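Local structure of ankyrin repeat and SAM domain-containing protein 3 (4NL9) at residues Q25-E29 / Q30-L34; L38-T41 / E42-K46. The protein may take part in vasopressin signalling in the kidney, and its SAM domain, the part described here, mediates homooligomerization. The protein carries 1 engineered substitution. All coordinates share one frame; numbering follows the deposited sequence.

Contact 1. Residues Q25-E29 / Q30-L34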
loop_
_atom_site.group_PDB
_atom_site.type_symbol
_atom_site.label_atom_id
_atom_site.label_comp_id
_atom_site.label_asym_id
_atom_site.label_seq_id
_atom_site.Cartn_x
_atom_site.Cartn_y
_atom_site.Cartn_z
ATOM N N GLN A 25 -1.860 -4.487 17.091
ATOM C CA GLN A 25 -1.504 -4.155 18.469
ATOM C C GLN A 25 -0.915 -2.747 18.597
ATOM O O GLN A 25 -1.062 -2.107 19.635
ATOM C CB GLN A 25 -0.590 -5.221 19.084
ATOM C CG GLN A 25 -1.264 -6.589 19.171
ATOM C CD GLN A 25 -0.667 -7.497 20.236
ATOM O OE1 GLN A 25 0.551 -7.628 20.351
ATOM N NE2 GLN A 25 -1.534 -8.131 21.021
ATOM N N VAL A 26 -0.281 -2.252 17.539
ATOM C CA VAL A 26 0.173 -0.868 17.538
ATOM C C VAL A 26 -1.018 0.082 17.674
ATOM O O VAL A 26 -0.996 1.018 18.483
ATOM C CB VAL A 26 1.001 -0.533 16.288
ATOM C CG1 VAL A 26 1.208 0.952 16.181
ATOM C CG2 VAL A 26 2.345 -1.233 16.345
ATOM N N PHE A 27 -2.079 -0.173 16.911
ATOM C CA PHE A 27 -3.279 0.648 17.026
ATOM C C PHE A 27 -3.934 0.508 18.401
ATOM O O PHE A 27 -4.329 1.508 19.014
ATOM C CB PHE A 27 -4.285 0.314 15.913
ATOM C CG PHE A 27 -3.865 0.798 14.550
ATOM C CD1 PHE A 27 -3.796 2.154 14.276
ATOM C CD2 PHE A 27 -3.540 -0.102 13.546
ATOM C CE1 PHE A 27 -3.409 2.612 13.028
ATOM C CE2 PHE A 27 -3.150 0.347 12.294
ATOM C CZ PHE A 27 -3.078 1.714 12.034
ATOM N N GLU A 28 -4.020 -0.723 18.898
ATOM C CA GLU A 28 -4.664 -0.965 20.184
ATOM C C GLU A 28 -3.941 -0.250 21.318
ATOM O O GLU A 28 -4.579 0.275 22.232
ATOM C CB GLU A 28 -4.776 -2.467 20.458
ATOM C CG GLU A 28 -5.832 -3.138 19.598
ATOM C CD GLU A 28 -5.954 -4.627 19.865
ATOM O OE1 GLU A 28 -5.019 -5.204 20.459
ATOM O OE2 GLU A 28 -6.990 -5.217 19.485
ATOM N N GLU A 29 -2.614 -0.217 21.242
ATOM C CA GLU A 29 -1.816 0.443 22.274
ATOM C C GLU A 29 -2.055 1.959 22.282
ATOM O O GLU A 29 -1.898 2.615 23.321
ATOM C CB GLU A 29 -0.333 0.103 22.082
ATOM C CG GLU A 29 0.602 0.745 23.089
ATOM C CD GLU A 29 0.381 0.233 24.499
ATOM O OE1 GLU A 29 -0.140 -0.893 24.653
ATOM O OE2 GLU A 29 0.726 0.963 25.453
ATOM N N GLN A 30 -2.448 2.509 21.133
ATOM C CA GLN A 30 -2.793 3.929 21.044
ATOM C C GLN A 30 -4.294 4.191 21.196
ATOM O O GLN A 30 -4.774 5.306 20.953
ATOM C CB GLN A 30 -2.261 4.531 19.742
ATOM C CG GLN A 30 -0.752 4.387 19.588
ATOM C CD GLN A 30 0.002 4.942 20.774
ATOM O OE1 GLN A 30 0.835 4.251 21.381
ATOM N NE2 GLN A 30 -0.285 6.192 21.120
ATOM N N ASP A 31 -5.029 3.157 21.596
ATOM C CA ASP A 31 -6.481 3.246 21.776
ATOM C C ASP A 31 -7.223 3.660 20.505
ATOM O O ASP A 31 -8.269 4.312 20.566
ATOM C CB ASP A 31 -6.834 4.181 22.943
ATOM C CG ASP A 31 -6.106 3.810 24.219
ATOM O OD1 ASP A 31 -6.038 2.606 24.543
ATOM O OD2 ASP A 31 -5.580 4.720 24.889
ATOM N N VAL A 32 -6.671 3.277 19.355
ATOM C CA VAL A 32 -7.298 3.535 18.067
ATOM C C VAL A 32 -8.202 2.365 17.698
ATOM O O VAL A 32 -7.721 1.261 17.427
ATOM C CB VAL A 32 -6.238 3.726 16.960
ATOM C CG1 VAL A 32 -6.908 3.829 15.577
ATOM C CG2 VAL A 32 -5.384 4.964 17.241
ATOM N N ASP A 33 -9.511 2.595 17.725
ATOM C CA ASP A 33 -10.469 1.602 17.256
ATOM C C ASP A 33 -10.840 1.892 15.808
ATOM O O ASP A 33 -10.252 2.776 15.181
ATOM C CB ASP A 33 -11.726 1.617 18.134
ATOM C CG ASP A 33 -12.481 2.938 18.071
ATOM O OD1 ASP A 33 -11.893 3.976 17.689
ATOM O OD2 ASP A 33 -13.686 2.944 18.394
ATOM N N LEU A 34 -11.816 1.158 15.285
ATOM C CA LEU A 34 -12.252 1.338 13.897
ATOM C C LEU A 34 -12.710 2.757 13.598
ATOM O O LEU A 34 -12.290 3.350 12.608
ATOM C CB LEU A 34 -13.354 0.346 13.536
ATOM C CG LEU A 34 -13.865 0.463 12.098
ATOM C CD1 LEU A 34 -12.750 0.235 11.079
ATOM C CD2 LEU A 34 -15.004 -0.524 11.873
HETATM O O HOH W 1 1.471 1.921 19.632
#
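Phe27 and Val32 meet across the turn that ends helix 24-29, a Schellman motif with Asp31 as its C' residue. Val32 N donates to Phe27 O at 3.0 Å and 163°, the bond that wraps from C'' back into the last helical turn. Its companion, Asp31 N to Glu28 O at 3.0 Å, reaches Glu28 O from well above its carbonyl plane. Asp31 takes a positive phi, which reverses the chain and returns Val32 to the helix. Over the turn lies the hydrophobic contact that commonly accompanies this motif: CG1 of Val32 approaches CD1 of Phe27 at 3.8 Å, obliquely to the ring. With CG1 opposite its backbone N (chi1 173°), Val32 directs this methyl at CD1 of the ring, while CG2 lies nearer Phe27 O. Gln30 folds back, bent at chi2 (-54°), bringing CG within 3.6 Å of Val26 O and letting one water donate both to Val26 O and to Gln30 OE1. That water supplements the weak bond from Gln30 N to the same carbonyl. Asp33, beyond the turn, N-caps helix 34-37 through OD1 to Glu36 N. Phe27 is buried in the SAM-domain interior, edge-to-face with Phe37 and packed on Leu11 and Leu15 of helix 11-17 and on Ile48 of helix 42-48.

Contact 2. Residues L38-T41 / E42-K46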
loop_
_atom_site.group_PDB
_atom_site.type_symbol
_atom_site.label_atom_id
_atom_site.label_comp_id
_atom_site.label_asym_id
_atom_site.label_seq_id
_atom_site.Cartn_x
_atom_site.Cartn_y
_atom_site.Cartn_z
ATOM N N LEU A 38 -10.763 5.274 10.897
ATOM C CA LEU A 38 -11.383 5.795 9.684
ATOM C C LEU A 38 -11.305 7.311 9.570
ATOM O O LEU A 38 -11.667 7.866 8.526
ATOM C CB LEU A 38 -12.826 5.300 9.560
ATOM C CG LEU A 38 -12.982 3.793 9.346
ATOM C CD1 LEU A 38 -14.443 3.377 9.433
ATOM C CD2 LEU A 38 -12.377 3.331 8.008
ATOM N N THR A 39 -10.822 7.969 10.620
ATOM C CA THR A 39 -10.564 9.413 10.575
ATOM C C THR A 39 -9.097 9.770 10.308
ATOM O O THR A 39 -8.769 10.946 10.175
ATOM C CB THR A 39 -10.968 10.124 11.892
ATOM O OG1 THR A 39 -10.011 9.843 12.921
ATOM C CG2 THR A 39 -12.363 9.716 12.336
ATOM N N LEU A 40 -8.212 8.776 10.241
ATOM C CA LEU A 40 -6.782 9.070 10.165
ATOM C C LEU A 40 -6.360 9.473 8.773
ATOM O O LEU A 40 -6.886 8.974 7.793
ATOM C CB LEU A 40 -5.946 7.862 10.594
ATOM C CG LEU A 40 -6.201 7.404 12.025
ATOM C CD1 LEU A 40 -5.379 6.159 12.301
ATOM C CD2 LEU A 40 -5.860 8.510 13.016
ATOM N N THR A 41 -5.405 10.387 8.714
ATOM C CA THR A 41 -4.769 10.740 7.456
ATOM C C THR A 41 -3.468 9.958 7.303
ATOM O O THR A 41 -3.000 9.290 8.243
ATOM C CB THR A 41 -4.446 12.250 7.367
ATOM O OG1 THR A 41 -3.379 12.556 8.271
ATOM C CG2 THR A 41 -5.678 13.088 7.711
ATOM N N GLU A 42 -2.882 10.058 6.115
ATOM C CA GLU A 42 -1.648 9.367 5.797
ATOM C C GLU A 42 -0.555 9.661 6.819
ATOM O O GLU A 42 0.114 8.733 7.318
ATOM C CB GLU A 42 -1.184 9.763 4.398
ATOM C CG GLU A 42 0.060 9.056 3.961
ATOM C CD GLU A 42 0.441 9.418 2.540
ATOM O OE1 GLU A 42 0.602 10.627 2.264
ATOM O OE2 GLU A 42 0.566 8.501 1.699
ATOM N N SER A 43 -0.374 10.938 7.148
ATOM C CA SER A 43 0.667 11.312 8.095
ATOM C C SER A 43 0.355 10.861 9.528
ATOM O O SER A 43 1.272 10.643 10.331
ATOM C CB SER A 43 0.969 12.816 8.029
ATOM O OG SER A 43 -0.105 13.596 8.538
ATOM N N ASP A 44 -0.932 10.732 9.854
ATOM C CA ASP A 44 -1.338 10.136 11.133
ATOM C C ASP A 44 -0.876 8.688 11.222
ATOM O O ASP A 44 -0.411 8.237 12.271
ATOM C CB ASP A 44 -2.860 10.160 11.314
ATOM C CG ASP A 44 -3.423 11.557 11.507
ATOM O OD1 ASP A 44 -2.703 12.456 11.997
ATOM O OD2 ASP A 44 -4.618 11.736 11.200
ATOM N N LEU A 45 -1.027 7.952 10.123
ATOM C CA LEU A 45 -0.608 6.561 10.087
ATOM C C LEU A 45 0.909 6.447 10.245
ATOM O O LEU A 45 1.416 5.611 11.004
ATOM C CB LEU A 45 -1.074 5.913 8.784
ATOM C CG LEU A 45 -2.597 5.738 8.661
ATOM C CD1 LEU A 45 -2.972 5.436 7.224
ATOM C CD2 LEU A 45 -3.129 4.648 9.609
ATOM N N LYS A 46 1.637 7.306 9.535
ATOM C CA LYS A 46 3.089 7.312 9.636
ATOM C C LYS A 46 3.529 7.608 11.078
ATOM O O LYS A 46 4.395 6.926 11.625
ATOM C CB LYS A 46 3.663 8.330 8.648
ATOM C CG LYS A 46 5.170 8.364 8.588
ATOM C CD LYS A 46 5.595 9.367 7.531
ATOM C CE LYS A 46 7.086 9.571 7.532
ATOM N NZ LYS A 46 7.460 10.445 6.373
#
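Thr41 and Asp44 form a capping box that starts helix 42-48 of the SAM-domain helical bundle. Ahead of it, Thr39 turns its hydroxyl back to Glu36 O, closing on the preceding helix. Leu40 then packs against the new helix: CD2 rests 3.8 Å from Asp44 CB, while CD1 meets Leu45 CD2 at 3.8 Å. Thr41 is the N-cap. Its N-H runs almost straight (178°) to Asp44 OD2 at 2.9 Å, arriving from above the carboxylate plane. OG1, placed between its own N and carbonyl carbon (chi1 70°), accepts a weak return bond from Asp44 N at 3.4 Å. An alanine in place of Asp44 would remove the carboxylate, probably leaving Thr41 N-H without this acceptor and its backbone freer to move at the helix start. The carboxylate sits by the N-terminal end of the helix, where the helix dipole would be expected to favour its negative charge. Beyond the box, Leu45 lies against Met59 and Thr60 of helix 53-65, and its backbone N donates to Thr41 O at 3.0 Å, with a C=O...N angle of 162°.

How the contacts relate
Contact 1 terminates helix 24-29 and contact 2 starts helix 42-48; helix 34-37, which begins at the last residue of contact 1, leads from one to the other. Contact 1 is partly buried, whereas contact 2 is chiefly a surface contact. Their chemistry follows the helix end each one closes: the first is held by backbone-to-backbone bonds with an apolar pair laid over them, while the second adds to a backbone bond and an apolar pair two side-chain acceptors, a carboxylate and, weakly, a hydroxyl. Both nevertheless send residues into the same hydrophobic interior, where Phe27 CZ of contact 1 packs 3.8 Å from Leu45 CD2 of contact 2, and Phe27 CE1 lies 4.1 Å from Leu40 CD1.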